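Local coordinates for protein cysteine synthase 3 (Entamoeba histolytica, PDB 6KR5) that probably catalyses the pyridoxal-phosphate-dependent replacement of the acetoxy group of O-acetyl-L-serine by sulfide, yielding L-cysteine and acetate, at residues A215-P218 with A222-S225; T196-G201 with D244-E249. All blocks are in the same frame, centred on the assembly; numbering follows the deposited sequence.

Contact 1 (A215-P218 with A222-S225); sequences AVEP and AVLS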
ATOM      1  N   ALA B 215     -17.376  19.108   0.302  1.00 21.03           N
ATOM      2  CA  ALA B 215     -17.532  17.946   1.169  1.00 18.70           C
ATOM      3  C   ALA B 215     -18.450  16.930   0.499  1.00 21.43           C
ATOM      4  O   ALA B 215     -19.442  17.307  -0.130  1.00 23.75           O
ATOM      5  CB  ALA B 215     -18.110  18.358   2.526  1.00 20.51           C
ATOM      6  N   VAL B 216     -18.132  15.641   0.652  1.00 20.28           N
ATOM      7  CA  VAL B 216     -18.870  14.556   0.015  1.00 20.32           C
ATOM      8  C   VAL B 216     -19.419  13.622   1.083  1.00 20.68           C
ATOM      9  O   VAL B 216     -18.714  13.269   2.034  1.00 20.13           O
ATOM     10  CB  VAL B 216     -17.966  13.786  -0.971  1.00 17.80           C
ATOM     11  CG1 VAL B 216     -18.718  12.649  -1.677  1.00 20.95           C
ATOM     12  CG2 VAL B 216     -17.354  14.752  -1.970  1.00 20.94           C
ATOM     13  N   GLU B 217     -20.677  13.229   0.934  1.00 20.62           N
ATOM     14  CA  GLU B 217     -21.300  12.325   1.888  1.00 20.09           C
ATOM     15  C   GLU B 217     -22.230  11.374   1.136  1.00 22.10           C
ATOM     16  O   GLU B 217     -22.613  11.653  -0.001  1.00 20.21           O
ATOM     17  CB  GLU B 217     -22.061  13.097   2.979  1.00 20.34           C
ATOM     18  CG  GLU B 217     -23.189  13.984   2.483  1.00 19.84           C
ATOM     19  CD  GLU B 217     -23.946  14.662   3.630  1.00 22.04           C
ATOM     20  OE1 GLU B 217     -23.655  14.373   4.812  1.00 23.46           O
ATOM     21  OE2 GLU B 217     -24.843  15.476   3.336  1.00 22.97           O
ATOM     22  N   PRO B 218     -22.591  10.245   1.749  1.00 19.32           N
ATOM     23  CA  PRO B 218     -23.508   9.322   1.065  1.00 18.08           C
ATOM     24  C   PRO B 218     -24.886   9.934   0.884  1.00 22.46           C
ATOM     25  O   PRO B 218     -25.452  10.531   1.806  1.00 20.54           O
ATOM     26  CB  PRO B 218     -23.563   8.101   2.001  1.00 19.34           C
ATOM     27  CG  PRO B 218     -22.402   8.261   2.959  1.00 20.27           C
ATOM     28  CD  PRO B 218     -22.202   9.747   3.081  1.00 20.32           C
ATOM     29  N   ALA B 222     -27.252  11.676   4.324  1.00 22.03           N
ATOM     30  CA  ALA B 222     -26.711  12.985   3.977  1.00 21.25           C
ATOM     31  C   ALA B 222     -26.965  13.975   5.117  1.00 22.92           C
ATOM     32  O   ALA B 222     -27.688  14.967   4.988  1.00 23.70           O
ATOM     33  CB  ALA B 222     -27.305  13.460   2.658  1.00 22.69           C
ATOM     34  N   VAL B 223     -26.317  13.694   6.253  1.00 20.94           N
ATOM     35  CA  VAL B 223     -26.610  14.461   7.464  1.00 19.52           C
ATOM     36  C   VAL B 223     -26.026  15.868   7.392  1.00 21.49           C
ATOM     37  O   VAL B 223     -26.573  16.800   7.999  1.00 23.19           O
ATOM     38  CB  VAL B 223     -26.135  13.715   8.736  1.00 21.15           C
ATOM     39  CG1 VAL B 223     -26.769  12.340   8.821  1.00 22.04           C
ATOM     40  CG2 VAL B 223     -24.622  13.643   8.824  1.00 23.35           C
ATOM     41  N   LEU B 224     -24.924  16.062   6.662  1.00 21.83           N
ATOM     42  CA  LEU B 224     -24.412  17.418   6.501  1.00 21.43           C
ATOM     43  C   LEU B 224     -25.401  18.282   5.730  1.00 24.07           C
ATOM     44  O   LEU B 224     -25.493  19.493   5.975  1.00 29.08           O
ATOM     45  CB  LEU B 224     -23.063  17.398   5.789  1.00 21.51           C
ATOM     46  CG  LEU B 224     -21.966  16.605   6.495  1.00 21.01           C
ATOM     47  CD1 LEU B 224     -20.750  16.582   5.615  1.00 25.58           C
ATOM     48  CD2 LEU B 224     -21.635  17.212   7.842  1.00 26.35           C
ATOM     49  N   SER B 225     -26.162  17.673   4.818  1.00 25.28           N
ATOM     50  CA  SER B 225     -27.215  18.355   4.074  1.00 25.94           C
ATOM     51  C   SER B 225     -28.491  18.524   4.889  1.00 28.64           C
ATOM     52  O   SER B 225     -29.465  19.084   4.374  1.00 35.26           O
ATOM     53  CB  SER B 225     -27.522  17.576   2.795  1.00 26.93           C
ATOM     54  OG  SER B 225     -26.351  17.419   2.006  1.00 35.78           O
TER

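Contact 2 (T196-G201 with D244-E249); sequences TVIGVG and DIYKKE. With PLP (pyridoxal-5'-phosphate), chain D.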
ATOM      1  N   THR B 196     -10.123  15.834   7.441  1.00 18.55           N
ATOM      2  CA  THR B 196      -9.502  16.180   6.162  1.00 16.96           C
ATOM      3  C   THR B 196     -10.147  17.416   5.556  1.00 19.89           C
ATOM      4  O   THR B 196      -9.450  18.370   5.189  1.00 20.02           O
ATOM      5  CB  THR B 196      -9.582  15.019   5.176  1.00 18.05           C
ATOM      6  OG1 THR B 196      -8.886  13.888   5.713  1.00 20.13           O
ATOM      7  CG2 THR B 196      -8.923  15.408   3.871  1.00 19.75           C
ATOM      8  N   VAL B 197     -11.477  17.418   5.437  1.00 19.62           N
ATOM      9  CA  VAL B 197     -12.124  18.515   4.722  1.00 18.78           C
ATOM     10  C   VAL B 197     -11.904  19.829   5.466  1.00 19.92           C
ATOM     11  O   VAL B 197     -11.610  20.861   4.846  1.00 19.66           O
ATOM     12  CB  VAL B 197     -13.616  18.207   4.474  1.00 18.76           C
ATOM     13  CG1 VAL B 197     -14.452  18.240   5.748  1.00 19.97           C
ATOM     14  CG2 VAL B 197     -14.202  19.173   3.427  1.00 18.78           C
ATOM     15  N   ILE B 198     -11.971  19.801   6.798  1.00 21.04           N
ATOM     16  CA  ILE B 198     -11.796  21.025   7.573  1.00 20.15           C
ATOM     17  C   ILE B 198     -10.323  21.404   7.652  1.00 23.08           C
ATOM     18  O   ILE B 198      -9.964  22.572   7.485  1.00 21.13           O
ATOM     19  CB  ILE B 198     -12.414  20.880   8.977  1.00 21.91           C
ATOM     20  CG1 ILE B 198     -13.923  20.602   8.894  1.00 21.63           C
ATOM     21  CG2 ILE B 198     -12.121  22.127   9.831  1.00 22.71           C
ATOM     22  CD1 ILE B 198     -14.676  21.516   7.927  1.00 20.06           C
ATOM     23  N   GLY B 199      -9.450  20.428   7.912  1.00 19.09           N
ATOM     24  CA  GLY B 199      -8.030  20.731   8.019  1.00 21.63           C
ATOM     25  C   GLY B 199      -7.426  21.187   6.704  1.00 21.24           C
ATOM     26  O   GLY B 199      -6.708  22.191   6.650  1.00 22.55           O
ATOM     27  N   VAL B 200      -7.680  20.441   5.627  1.00 19.61           N
ATOM     28  CA  VAL B 200      -7.150  20.863   4.335  1.00 20.94           C
ATOM     29  C   VAL B 200      -7.828  22.149   3.886  1.00 22.34           C
ATOM     30  O   VAL B 200      -7.172  23.067   3.380  1.00 22.73           O
ATOM     31  CB  VAL B 200      -7.304  19.748   3.285  1.00 20.71           C
ATOM     32  CG1 VAL B 200      -6.839  20.241   1.912  1.00 23.37           C
ATOM     33  CG2 VAL B 200      -6.512  18.529   3.695  1.00 19.97           C
ATOM     34  N   GLY B 201      -9.148  22.240   4.070  1.00 20.86           N
ATOM     35  CA  GLY B 201      -9.861  23.429   3.634  1.00 20.49           C
ATOM     36  C   GLY B 201      -9.385  24.680   4.347  1.00 22.55           C
ATOM     37  O   GLY B 201      -9.111  25.704   3.713  1.00 23.48           O
ATOM     38  N   ASP B 244     -17.909  16.740  15.745  1.00 21.27           N
ATOM     39  CA  ASP B 244     -17.432  17.922  16.461  1.00 21.95           C
ATOM     40  C   ASP B 244     -16.394  18.695  15.651  1.00 24.04           C
ATOM     41  O   ASP B 244     -16.263  19.912  15.812  1.00 22.63           O
ATOM     42  CB  ASP B 244     -16.852  17.517  17.819  1.00 21.75           C
ATOM     43  CG  ASP B 244     -17.922  17.213  18.853  1.00 29.70           C
ATOM     44  OD1 ASP B 244     -19.087  17.607  18.655  1.00 29.09           O
ATOM     45  OD2 ASP B 244     -17.588  16.584  19.881  1.00 32.03           O
ATOM     46  N   ILE B 245     -15.647  18.014  14.775  1.00 19.88           N
ATOM     47  CA  ILE B 245     -14.644  18.689  13.958  1.00 21.04           C
ATOM     48  C   ILE B 245     -15.289  19.517  12.851  1.00 18.75           C
ATOM     49  O   ILE B 245     -14.737  20.541  12.424  1.00 19.94           O
ATOM     50  CB  ILE B 245     -13.669  17.641  13.382  1.00 18.40           C
ATOM     51  CG1 ILE B 245     -12.763  17.111  14.485  1.00 19.86           C
ATOM     52  CG2 ILE B 245     -12.858  18.212  12.228  1.00 19.81           C
ATOM     53  CD1 ILE B 245     -11.922  15.890  14.075  1.00 20.80           C
ATOM     54  N   TYR B 246     -16.438  19.078  12.341  1.00 19.74           N
ATOM     55  CA  TYR B 246     -17.052  19.744  11.199  1.00 20.90           C
ATOM     56  C   TYR B 246     -17.355  21.207  11.509  1.00 21.31           C
ATOM     57  O   TYR B 246     -17.927  21.530  12.556  1.00 24.19           O
ATOM     58  CB  TYR B 246     -18.335  19.022  10.791  1.00 20.93           C
ATOM     59  CG  TYR B 246     -18.815  19.437   9.421  1.00 20.21           C
ATOM     60  CD1 TYR B 246     -18.219  18.928   8.278  1.00 21.23           C
ATOM     61  CD2 TYR B 246     -19.845  20.358   9.271  1.00 25.00           C
ATOM     62  CE1 TYR B 246     -18.645  19.306   7.016  1.00 24.97           C
ATOM     63  CE2 TYR B 246     -20.271  20.745   8.014  1.00 24.02           C
ATOM     64  CZ  TYR B 246     -19.668  20.214   6.895  1.00 24.37           C
ATOM     65  OH  TYR B 246     -20.074  20.580   5.634  1.00 26.37           O
ATOM     66  N   LYS B 247     -16.977  22.085  10.581  1.00 21.26           N
ATOM     67  CA  LYS B 247     -17.256  23.522  10.658  1.00 23.15           C
ATOM     68  C   LYS B 247     -17.907  23.917   9.341  1.00 23.61           C
ATOM     69  O   LYS B 247     -17.212  24.054   8.333  1.00 24.53           O
ATOM     70  CB  LYS B 247     -15.988  24.335  10.876  1.00 26.17           C
ATOM     71  CG  LYS B 247     -15.328  24.209  12.206  1.00 30.95           C
ATOM     72  CD  LYS B 247     -13.974  24.909  12.140  1.00 37.52           C
ATOM     73  CE  LYS B 247     -13.681  25.707  13.390  1.00 40.66           C
ATOM     74  NZ  LYS B 247     -12.394  26.444  13.256  1.00 37.89           N
ATOM     75  N   LYS B 248     -19.227  24.132   9.355  1.00 25.07           N
ATOM     76  CA  LYS B 248     -19.948  24.379   8.111  1.00 24.97           C
ATOM     77  C   LYS B 248     -19.417  25.597   7.367  1.00 25.31           C
ATOM     78  O   LYS B 248     -19.479  25.641   6.130  1.00 26.07           O
ATOM     79  CB  LYS B 248     -21.442  24.542   8.399  1.00 28.53           C
ATOM     80  CG  LYS B 248     -21.766  25.738   9.273  1.00 30.87           C
ATOM     81  CD  LYS B 248     -23.268  25.912   9.421  1.00 37.32           C
ATOM     82  CE  LYS B 248     -23.593  27.091  10.328  1.00 36.00           C
ATOM     83  NZ  LYS B 248     -22.903  26.989  11.645  1.00 45.73           N
ATOM     84  N   GLU B 249     -18.883  26.588   8.090  1.00 25.56           N
ATOM     85  CA  GLU B 249     -18.420  27.806   7.434  1.00 28.42           C
ATOM     86  C   GLU B 249     -17.179  27.582   6.574  1.00 30.02           C
ATOM     87  O   GLU B 249     -16.887  28.420   5.718  1.00 30.24           O
ATOM     88  CB  GLU B 249     -18.150  28.892   8.474  1.00 30.49           C
ATOM     89  CG  GLU B 249     -16.994  28.603   9.403  1.00 33.83           C
ATOM     90  CD  GLU B 249     -17.413  27.903  10.690  1.00 40.24           C
ATOM     91  OE1 GLU B 249     -18.581  27.459  10.795  1.00 33.52           O
ATOM     92  OE2 GLU B 249     -16.564  27.796  11.604  1.00 50.38           O
TER
HETATM   93  N1  PLP D 401     -12.449   7.221   3.699  1.00 18.00           N
HETATM   94  C2  PLP D 401     -11.711   6.369   4.474  1.00 18.83           C
HETATM   95  C2A PLP D 401     -11.405   5.005   3.938  1.00 19.55           C
HETATM   96  C3  PLP D 401     -11.263   6.780   5.717  1.00 19.99           C
HETATM   97  O3  PLP D 401     -10.531   5.911   6.475  1.00 21.62           O
HETATM   98  C4  PLP D 401     -11.560   8.057   6.174  1.00 17.41           C
HETATM   99  C4A PLP D 401     -11.181   8.487   7.546  1.00 25.85           C
HETATM  100  O4A PLP D 401     -10.599   7.701   8.304  1.00 25.38           O
HETATM  101  C5  PLP D 401     -12.309   8.917   5.373  1.00 18.77           C
HETATM  102  C6  PLP D 401     -12.750   8.483   4.144  1.00 19.71           C
HETATM  103  C5A PLP D 401     -12.711  10.304   5.825  1.00 19.70           C
HETATM  104  O4P PLP D 401     -11.645  11.132   6.199  1.00 17.81           O
HETATM  105  P   PLP D 401     -11.918  12.146   7.408  1.00 18.62           P
HETATM  106  O1P PLP D 401     -13.201  12.899   7.102  1.00 18.11           O
HETATM  107  O2P PLP D 401     -12.081  11.325   8.655  1.00 19.28           O
HETATM  108  O3P PLP D 401     -10.741  13.051   7.475  1.00 17.87           O

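Contact 1 (A215-P218 with A222-S225)
The chi1 of Glu217, near 60°, tucks CG between the backbone N and the carbonyl carbon, and an extended chain beyond CG then carries the carboxylate straight out to the peptide groups of Leu224 and Ser225. The example is a buried strand-end carboxylate holding a beta turn. Strand 212-218 belongs to the mixed sheet of this pyridoxal-phosphate enzyme of fold type II, and the turn 222-225 follows almost at once, closed weakly by the bond from Ser225 N to Ala222 O.

Each carboxylate oxygen has its own task. OE1 offers its syn lone pair to Leu224 N at 2.8 Å, with a fairly straight N-H...O angle of 155°. OE2 accepts twice: the hydroxyl OG of Ser225 donates almost head-on along the C-O bond, also at 2.8 Å, while Ser225 N comes from the syn side, slightly out of the carboxylate plane, at 3.0 Å. Three donors thus fix the rotation of the carboxylate and share its charge, which probably favours the ionised form despite burial. With chi1 -57° setting OG beside its own backbone N, the hydroxyl and the N-H of Ser225 reach the same oxygen from different directions.

Ala222 lies alongside the acid, its CA 3.3 Å from Glu217 CD. Within the chain, Ile254 of strand 253-257 touches Glu217, Leu224 and Ser225, so the neighbouring strand packs against the acid and the turn together. A looser apolar contact lies toward the earlier part of the strand: Ala215, whose CB points toward the turn, meets Leu224, and the nearest approach there is from Ala215 CB to Leu224 CD1, 4.4 Å.

Contact 2 (T196-G201 with D244-E249)
Ile198 presses its longer branch against the backbone of Ile245 to Lys247. Its CG1 stands opposite the carbonyl carbon (chi1 -61°) and lies 3.6 Å from Ile245 O; a chi2 of -47° then folds CD1 onto the next peptide, 3.6 Å from Lys247 N. The same methyl approaches the Tyr246 ring obliquely, whereas the other branch, CG2, meets the aliphatic stem of Lys247 at its CD, 4.1 Å away, the two side chains crossing at about a right angle. Ile198 CB also packs against Ile245 CG2, at 4.2 Å. Lys247 bends at chi3, and its NZ forms a salt bridge with Glu202, further along helix 195-207.

Helix 195-207 thereby joins the loop ahead of strand 253-257, and its first turn serves the cofactor. Thr196 donates both N and OG1 to phosphate oxygen O3P of pyridoxal-5'-phosphate, OG1 at 2.7 Å; Gly192, Thr193 and Ala194 bind the cofactor too, as in the phosphate loop of cysteine synthases. Ile198 thus packs by van der Waals contact against backbone and side-chain atoms of the loop, the Lys247-Glu202 salt bridge adds a polar tie, and Thr196 binds a phosphate whose negative charge the helix N terminus is likely to favour.

Followed from the N terminus, the chain enters helix 195-207, runs into strand 212-218, makes the turn at 222-225 and later reaches the loop 244-249. Contact 1 closes a tight loop of three residues just beyond the strand. Contact 2 closes a much longer one, of 42 residues, so contact 1 is nested inside it and the two do not cross. Their centres lie about 13 Å apart, yet they touch: Leu224 CD2 packs 3.7 Å from Tyr246 CZ, and Ala215 CB lies 4.1 Å from Val197 CG2. Together they tie the cofactor-binding helix, the sheet strand that follows it and the connection to strand 253-257 to one another.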